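Local structure of alpha-1,2-mannosidase (Trichoderma reesei, 1HCU) at residues 275-283 / 292-301. The protein probably trims alpha-1,2-linked mannose residues from high-mannose N-glycans, as a calcium-dependent family 47 glycosyl hydrolase. Numbering follows the deposited sequence.
Sequences STIGHLGSH and FLSSYNGQST
Leu280 meets Tyr296 because the leucine's CG lies opposite its own carbonyl carbon (chi1 -62°), while the tyrosine's CG sits between its backbone N and carbonyl carbon (chi1 65°). The two side chains run obliquely past each other, and Leu280 CD2 comes to 3.6 Å from Tyr296 CD2, with CD1 a little farther from the same ring atom. Tyr296 OH is hydrogen-bonded to Ile222 O. Thr301 reaches in from the next strand: its methyl CG2 is 4.0 Å from Leu280 CD2 and also touches the carbonyl oxygen of His279. An alanine in place of Leu280 would probably open a gap beside the CD2 part of the Tyr296 ring and the Thr301 methyl, which pack against the leucine's methyls.

Beyond the leucine the backbones pair. Ser294 N gives a nearly straight bond of 3.0 Å to Leu280 O, standing somewhat off the carbonyl plane. Ser282 and Phe292 then bond both ways, Ser282 N to Phe292 O at 2.8 Å and Phe292 N to Ser282 O at 2.9 Å. Ser294 OG packs against Ser282 CB at 3.2 Å, whereas Ser282 OG is hydrogen-bonded to Asp359 OD1 and Trp357 NE1. The pairing follows directly on helix 263-280: strands 281-282 and 292-297 form an antiparallel beta hairpin, part of an antiparallel sheet in the (alpha/alpha)7 barrel fold of family 47.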
loop_
_atom_site.group_PDB
_atom_site.type_symbol
_atom_site.label_atom_id
_atom_site.label_comp_id
_atom_site.label_asym_id
_atom_site.label_seq_id
_atom_site.Cartn_x
_atom_site.Cartn_y
_atom_site.Cartn_z
ATOM N N SER A 275 -3.137 -8.571 19.736
ATOM C CA SER A 275 -2.509 -9.873 19.585
ATOM C C SER A 275 -1.132 -9.812 18.917
ATOM O O SER A 275 -0.253 -10.583 19.282
ATOM C CB SER A 275 -3.418 -10.834 18.803
ATOM O OG SER A 275 -4.475 -11.292 19.613
ATOM N N THR A 276 -0.924 -8.922 17.950
ATOM C CA THR A 276 0.395 -8.883 17.324
ATOM C C THR A 276 1.393 -8.222 18.267
ATOM O O THR A 276 2.581 -8.528 18.241
ATOM C CB THR A 276 0.391 -8.154 15.949
ATOM O OG1 THR A 276 0.704 -6.768 16.116
ATOM C CG2 THR A 276 -0.957 -8.299 15.287
ATOM N N ILE A 277 0.898 -7.337 19.122
ATOM C CA ILE A 277 1.751 -6.664 20.082
ATOM C C ILE A 277 2.218 -7.630 21.165
ATOM O O ILE A 277 3.378 -7.594 21.573
ATOM C CB ILE A 277 1.022 -5.477 20.747
ATOM C CG1 ILE A 277 0.859 -4.341 19.737
ATOM C CG2 ILE A 277 1.815 -4.978 21.956
ATOM C CD1 ILE A 277 0.169 -3.120 20.300
ATOM N N GLY A 278 1.324 -8.502 21.622
ATOM C CA GLY A 278 1.698 -9.445 22.661
ATOM C C GLY A 278 2.305 -10.748 22.166
ATOM O O GLY A 278 2.912 -11.481 22.943
ATOM N N HIS A 279 2.179 -11.036 20.874
ATOM C CA HIS A 279 2.687 -12.303 20.351
ATOM C C HIS A 279 3.564 -12.246 19.094
ATOM O O HIS A 279 4.397 -13.120 18.890
ATOM C CB HIS A 279 1.506 -13.236 20.086
ATOM C CG HIS A 279 0.582 -13.393 21.255
ATOM N ND1 HIS A 279 0.938 -14.069 22.403
ATOM C CD2 HIS A 279 -0.688 -12.965 21.452
ATOM C CE1 HIS A 279 -0.073 -14.052 23.253
ATOM N NE2 HIS A 279 -1.071 -13.387 22.700
ATOM N N LEU A 280 3.376 -11.232 18.254
ATOM C CA LEU A 280 4.153 -11.117 17.021
ATOM C C LEU A 280 5.371 -10.203 17.163
ATOM O O LEU A 280 6.310 -10.292 16.367
ATOM C CB LEU A 280 3.263 -10.623 15.872
ATOM C CG LEU A 280 2.069 -11.515 15.468
ATOM C CD1 LEU A 280 1.431 -10.969 14.198
ATOM C CD2 LEU A 280 2.541 -12.939 15.227
ATOM N N GLY A 281 5.353 -9.328 18.169
ATOM C CA GLY A 281 6.478 -8.437 18.387
ATOM C C GLY A 281 7.694 -9.301 18.661
ATOM O O GLY A 281 7.663 -10.154 19.548
ATOM N N SER A 282 8.766 -9.101 17.903
ATOM C CA SER A 282 9.966 -9.910 18.083
ATOM C C SER A 282 11.223 -9.037 18.129
ATOM O O SER A 282 11.310 -8.012 17.434
ATOM C CB SER A 282 10.055 -10.935 16.942
ATOM O OG SER A 282 11.158 -11.813 17.100
ATOM N N HIS A 283 12.196 -9.442 18.943
ATOM C CA HIS A 283 13.434 -8.673 19.080
ATOM C C HIS A 283 14.658 -9.468 18.643
ATOM O O HIS A 283 14.867 -10.584 19.103
ATOM C CB HIS A 283 13.616 -8.226 20.541
ATOM C CG HIS A 283 12.412 -7.551 21.119
ATOM N ND1 HIS A 283 11.943 -6.337 20.659
ATOM C CD2 HIS A 283 11.558 -7.938 22.094
ATOM C CE1 HIS A 283 10.850 -6.007 21.325
ATOM N NE2 HIS A 283 10.594 -6.962 22.202
ATOM N N PHE A 292 10.625 -6.142 15.387
ATOM C CA PHE A 292 10.077 -6.503 14.076
ATOM C C PHE A 292 8.839 -7.378 14.276
ATOM O O PHE A 292 8.588 -7.873 15.374
ATOM C CB PHE A 292 11.095 -7.298 13.238
ATOM C CG PHE A 292 12.350 -6.536 12.913
ATOM C CD1 PHE A 292 12.288 -5.308 12.251
ATOM C CD2 PHE A 292 13.596 -7.033 13.287
ATOM C CE1 PHE A 292 13.449 -4.591 11.972
ATOM C CE2 PHE A 292 14.766 -6.320 13.011
ATOM C CZ PHE A 292 14.693 -5.100 12.356
ATOM N N LEU A 293 8.071 -7.575 13.209
ATOM C CA LEU A 293 6.879 -8.413 13.283
ATOM C C LEU A 293 7.174 -9.785 12.671
ATOM O O LEU A 293 7.619 -9.882 11.516
ATOM C CB LEU A 293 5.699 -7.751 12.550
ATOM C CG LEU A 293 5.179 -6.425 13.134
ATOM C CD1 LEU A 293 3.874 -5.992 12.447
ATOM C CD2 LEU A 293 4.944 -6.604 14.619
ATOM N N SER A 294 6.948 -10.841 13.452
ATOM C CA SER A 294 7.162 -12.206 12.978
ATOM C C SER A 294 5.892 -12.664 12.276
ATOM O O SER A 294 4.836 -12.049 12.440
ATOM C CB SER A 294 7.431 -13.167 14.146
ATOM O OG SER A 294 8.673 -12.914 14.781
ATOM N N SER A 295 6.005 -13.733 11.492
ATOM C CA SER A 295 4.861 -14.312 10.803
ATOM C C SER A 295 4.403 -15.402 11.757
ATOM O O SER A 295 5.106 -15.710 12.724
ATOM C CB SER A 295 5.280 -14.936 9.475
ATOM O OG SER A 295 6.179 -16.006 9.695
ATOM N N TYR A 296 3.248 -16.003 11.493
ATOM C CA TYR A 296 2.748 -17.033 12.393
ATOM C C TYR A 296 1.981 -18.147 11.718
ATOM O O TYR A 296 1.497 -18.007 10.598
ATOM C CB TYR A 296 1.862 -16.395 13.473
ATOM C CG TYR A 296 0.599 -15.757 12.932
ATOM C CD1 TYR A 296 -0.554 -16.520 12.700
ATOM C CD2 TYR A 296 0.562 -14.397 12.612
ATOM C CE1 TYR A 296 -1.715 -15.937 12.153
ATOM C CE2 TYR A 296 -0.587 -13.812 12.068
ATOM C CZ TYR A 296 -1.719 -14.591 11.841
ATOM O OH TYR A 296 -2.836 -14.018 11.291
ATOM N N ASN A 297 1.882 -19.258 12.432
ATOM C CA ASN A 297 1.161 -20.430 11.984
ATOM C C ASN A 297 0.846 -21.149 13.281
ATOM O O ASN A 297 1.709 -21.796 13.878
ATOM C CB ASN A 297 2.035 -21.289 11.069
ATOM C CG ASN A 297 1.242 -22.383 10.374
ATOM O OD1 ASN A 297 1.702 -22.980 9.407
ATOM N ND2 ASN A 297 0.045 -22.650 10.869
ATOM N N GLY A 298 -0.397 -21.020 13.728
ATOM C CA GLY A 298 -0.780 -21.624 14.988
ATOM C C GLY A 298 -0.200 -20.704 16.045
ATOM O O GLY A 298 -0.133 -19.491 15.835
ATOM N N GLN A 299 0.239 -21.266 17.164
ATOM C CA GLN A 299 0.819 -20.469 18.232
ATOM C C GLN A 299 2.323 -20.304 17.999
ATOM O O GLN A 299 3.030 -19.765 18.837
ATOM C CB GLN A 299 0.578 -21.145 19.584
ATOM C CG GLN A 299 -0.776 -21.839 19.701
ATOM C CD GLN A 299 -1.928 -20.898 19.444
ATOM O OE1 GLN A 299 -2.037 -19.848 20.083
ATOM N NE2 GLN A 299 -2.800 -21.265 18.509
ATOM N N SER A 300 2.814 -20.768 16.856
ATOM C CA SER A 300 4.239 -20.651 16.556
ATOM C C SER A 300 4.508 -19.459 15.633
ATOM O O SER A 300 3.747 -19.202 14.694
ATOM C CB SER A 300 4.751 -21.932 15.890
ATOM O OG SER A 300 4.434 -21.945 14.510
ATOM N N THR A 301 5.599 -18.743 15.897
ATOM C CA THR A 301 5.956 -17.578 15.089
ATOM C C THR A 301 7.317 -17.763 14.425
ATOM O O THR A 301 8.169 -18.479 14.932
ATOM C CB THR A 301 5.978 -16.287 15.944
ATOM O OG1 THR A 301 6.992 -16.390 16.951
ATOM C CG2 THR A 301 4.622 -16.069 16.621
#